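Local coordinates for protein Ton_1535 (Thermococcus onnurineus, PDB 3ZPJ) that is of unknown function but folds as an all-helical alpha-solenoid whose superhelix carries a left-handed helical turn, at residues H310-S313 and E314-A318; V283-I286 and A287-T291. All coordinates share one frame; numbering follows the deposited sequence.

Contact 1: H310-S313 and E314-A318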
# COMPACT_ATOMS: atom_id res chain seq x y z
N HIS A 310 15.78 28.26 -2.26
CA HIS A 310 15.08 27.87 -3.48
C HIS A 310 13.70 27.31 -3.18
O HIS A 310 12.73 27.61 -3.88
CB HIS A 310 15.92 26.87 -4.28
CG HIS A 310 17.26 27.42 -4.69
ND1 HIS A 310 18.41 27.16 -3.98
CD2 HIS A 310 17.61 28.23 -5.71
CE1 HIS A 310 19.43 27.78 -4.56
NE2 HIS A 310 18.97 28.44 -5.61
N LYS A 311 13.61 26.49 -2.14
CA LYS A 311 12.33 25.94 -1.74
C LYS A 311 11.40 27.06 -1.32
O LYS A 311 10.21 27.04 -1.62
CB LYS A 311 12.49 24.91 -0.62
CG LYS A 311 12.22 23.48 -1.06
CD LYS A 311 13.27 23.01 -2.05
CE LYS A 311 12.84 21.75 -2.77
NZ LYS A 311 11.74 22.03 -3.74
N ARG A 312 11.95 28.06 -0.63
CA ARG A 312 11.16 29.20 -0.21
C ARG A 312 10.62 29.93 -1.44
O ARG A 312 9.45 30.32 -1.48
CB ARG A 312 11.98 30.13 0.70
CG ARG A 312 11.26 31.43 1.07
CD ARG A 312 11.87 32.09 2.29
NE ARG A 312 13.02 32.93 1.97
CZ ARG A 312 14.30 32.57 2.14
NH1 ARG A 312 14.61 31.38 2.64
NH2 ARG A 312 15.27 33.42 1.80
N SER A 313 11.49 30.11 -2.43
CA SER A 313 11.10 30.77 -3.67
C SER A 313 9.93 30.05 -4.33
O SER A 313 8.94 30.67 -4.70
CB SER A 313 12.29 30.86 -4.62
OG SER A 313 13.14 31.93 -4.25
N GLU A 314 10.04 28.73 -4.43
CA GLU A 314 8.99 27.91 -5.03
C GLU A 314 7.66 28.04 -4.29
O GLU A 314 6.62 28.31 -4.90
CB GLU A 314 9.43 26.45 -5.11
CG GLU A 314 10.55 26.20 -6.11
CD GLU A 314 11.31 24.89 -5.85
OE1 GLU A 314 10.65 23.87 -5.52
OE2 GLU A 314 12.56 24.90 -5.97
N ALA A 315 7.70 27.87 -2.97
CA ALA A 315 6.48 27.90 -2.15
C ALA A 315 5.78 29.26 -2.23
O ALA A 315 4.56 29.34 -2.26
CB ALA A 315 6.81 27.53 -0.71
N LEU A 316 6.58 30.32 -2.26
CA LEU A 316 6.03 31.66 -2.32
C LEU A 316 5.32 31.89 -3.65
O LEU A 316 4.30 32.58 -3.72
CB LEU A 316 7.13 32.70 -2.10
CG LEU A 316 7.57 32.89 -0.65
CD1 LEU A 316 8.67 33.96 -0.54
CD2 LEU A 316 6.38 33.27 0.22
N LYS A 317 5.87 31.32 -4.72
CA LYS A 317 5.27 31.45 -6.05
C LYS A 317 3.91 30.78 -6.07
O LYS A 317 2.90 31.42 -6.38
CB LYS A 317 6.18 30.85 -7.13
CG LYS A 317 5.56 30.88 -8.52
CD LYS A 317 6.57 30.62 -9.62
CE LYS A 317 6.32 29.30 -10.32
NZ LYS A 317 7.24 29.10 -11.48
N ALA A 318 3.89 29.49 -5.74
CA ALA A 318 2.66 28.69 -5.72
C ALA A 318 1.53 29.42 -5.00
O ALA A 318 0.43 29.56 -5.53
CB ALA A 318 2.92 27.35 -5.06

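Contact 2: V283-I286 and A287-T291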
# COMPACT_ATOMS: atom_id res chain seq x y z
N VAL A 283 8.75 22.01 7.47
CA VAL A 283 8.20 23.31 7.12
C VAL A 283 7.78 23.39 5.66
O VAL A 283 6.65 23.78 5.34
CB VAL A 283 9.22 24.40 7.40
CG1 VAL A 283 8.67 25.75 7.01
CG2 VAL A 283 9.59 24.37 8.87
N GLN A 284 8.67 22.99 4.77
CA GLN A 284 8.37 22.96 3.34
C GLN A 284 7.16 22.10 3.06
O GLN A 284 6.28 22.47 2.28
CB GLN A 284 9.57 22.43 2.57
CG GLN A 284 10.80 23.30 2.77
CD GLN A 284 12.06 22.61 2.34
OE1 GLN A 284 12.02 21.62 1.61
NE2 GLN A 284 13.20 23.12 2.79
N HIS A 285 7.12 20.94 3.70
CA HIS A 285 6.07 19.98 3.45
C HIS A 285 4.71 20.53 3.89
O HIS A 285 3.71 20.43 3.17
CB HIS A 285 6.38 18.66 4.18
CG HIS A 285 5.51 17.52 3.76
ND1 HIS A 285 4.71 17.57 2.64
CD2 HIS A 285 5.31 16.30 4.31
CE1 HIS A 285 4.05 16.43 2.52
NE2 HIS A 285 4.40 15.64 3.52
N ILE A 286 4.68 21.12 5.08
CA ILE A 286 3.45 21.68 5.61
C ILE A 286 2.97 22.86 4.75
O ILE A 286 1.76 23.01 4.51
CB ILE A 286 3.61 22.08 7.08
CG1 ILE A 286 3.72 20.82 7.93
CG2 ILE A 286 2.44 22.92 7.55
CD1 ILE A 286 4.23 21.06 9.34
N ALA A 287 3.91 23.66 4.25
CA ALA A 287 3.59 24.78 3.37
C ALA A 287 2.92 24.31 2.08
O ALA A 287 1.97 24.91 1.59
CB ALA A 287 4.84 25.61 3.06
N ARG A 288 3.42 23.21 1.53
CA ARG A 288 2.83 22.68 0.32
C ARG A 288 1.44 22.14 0.63
O ARG A 288 0.48 22.40 -0.11
CB ARG A 288 3.74 21.60 -0.26
CG ARG A 288 3.18 20.83 -1.45
CD ARG A 288 3.86 19.47 -1.51
NE ARG A 288 5.30 19.61 -1.29
CZ ARG A 288 6.07 18.71 -0.67
NH1 ARG A 288 5.55 17.58 -0.20
NH2 ARG A 288 7.38 18.95 -0.52
N LEU A 289 1.32 21.39 1.73
CA LEU A 289 0.03 20.80 2.11
C LEU A 289 -1.03 21.87 2.29
O LEU A 289 -2.12 21.76 1.75
CB LEU A 289 0.15 19.94 3.37
CG LEU A 289 0.79 18.57 3.11
CD1 LEU A 289 1.18 17.88 4.41
CD2 LEU A 289 -0.16 17.71 2.33
N LEU A 290 -0.69 22.92 3.04
CA LEU A 290 -1.63 23.99 3.30
C LEU A 290 -2.03 24.75 2.03
O LEU A 290 -3.17 25.22 1.90
CB LEU A 290 -1.07 24.94 4.35
CG LEU A 290 -0.98 24.31 5.73
CD1 LEU A 290 -0.14 25.15 6.66
CD2 LEU A 290 -2.38 24.10 6.30
N THR A 291 -1.09 24.87 1.09
CA THR A 291 -1.42 25.49 -0.18
C THR A 291 -2.44 24.65 -0.96
O THR A 291 -3.49 25.16 -1.35
CB THR A 291 -0.18 25.76 -1.02
OG1 THR A 291 0.63 26.73 -0.35
CG2 THR A 291 -0.58 26.32 -2.38

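Contact 1: H310-S313 and E314-A318
H310 O accepts the amide of E314 at 3.0 Å between H310 O and E314 N, the first of four successive i to i+4 backbone bonds across this opening stretch of helix 309-325, one of the rods of the alpha-solenoid. K311 O with A315 N, R312 O with L316 N and S313 O with K317 N follow, the last the least straight, with an N-H...O angle of 149°. Three residues apart, K311 and E314 form a salt bridge: K311 NZ lies 2.8 Å from E314 OE1, on the syn side of the carboxylate but 29° out of its plane. The lysine chain bends at chi2 and again at chi4, which curls it round beside the helix so that the ammonium turns toward the glutamate. On another flank R312 and L316 run side by side; L316 continues onto L300 and A303 of helix 296-303, while the R312 guanidinium turns back to bond I306 O. The buried S313 hydroxyl is tied to I309 O and D341 N, linking this helix to the chain just ahead of helix 342-351. Where R312 and L316 meet, R312 CG is 4.0 Å from L316 CD1.

Contact 2: V283-I286 and A287-T291
With CG anti to the backbone N (chi1 -168°), the H285 side chain leans along helix 280-293 toward its next turn, where L289, its CG beside its own backbone N (chi1 -76°), sends a methyl over the imidazole. The result is an i to i+4 CH-pi contact on one rod of the alpha-solenoid: L289 CD1 sits 4.0 Å from the centroid of the H285 ring, closest to the rim atom CE1. R288 approaches the same ring obliquely, its guanidinium plane turned 38° from the imidazole. R288 NH1 comes within 3.0 Å of H285 ND1, but the angle is poor, so this is a close approach and not a hydrogen bond. H285 NE2 has a weak hydrogen bond to D212, and the ring also touches I245 and E249 of helix 240-256; L289 reaches L252 of that helix. Around the axis, I286 and L290 lie side by side and point the same way, I286 CG2 meeting L290 CD1 at 3.5 Å. L290 goes on to A299 and F302 of helix 296-303 and I286 touches I245, so this pair bridges helices 240-256 and 296-303. Four i to i+4 backbone bonds, from V283 O with A287 N to I286 O with L290 N, hold the turns. One turn before T291, A287 O takes two donors from opposite faces of its plane, T291 N at 3.1 Å and T291 OG1 at 3.0 Å.

From the N terminus the chain runs through most of the solenoid before reaching contact 2 on helix 280-293, then passes along helix 296-303 and enters contact 1 at the start of helix 309-325. Each contact spans about one turn within its own helix and closes no long loop, and the two stand in series, neither nested nor crossing. Their centres are about 11 Å apart and they touch, K311 CG packing 3.3 Å from Q284 OE1, while Q284 NE2 is hydrogen-bonded to D280 OD2. Helix 296-303 lies against both, receiving L290 and T291 from contact 2 and A315 and L316 from contact 1. Contact 2 also packs on helix 240-256, and contact 1 on the later helix 342-351.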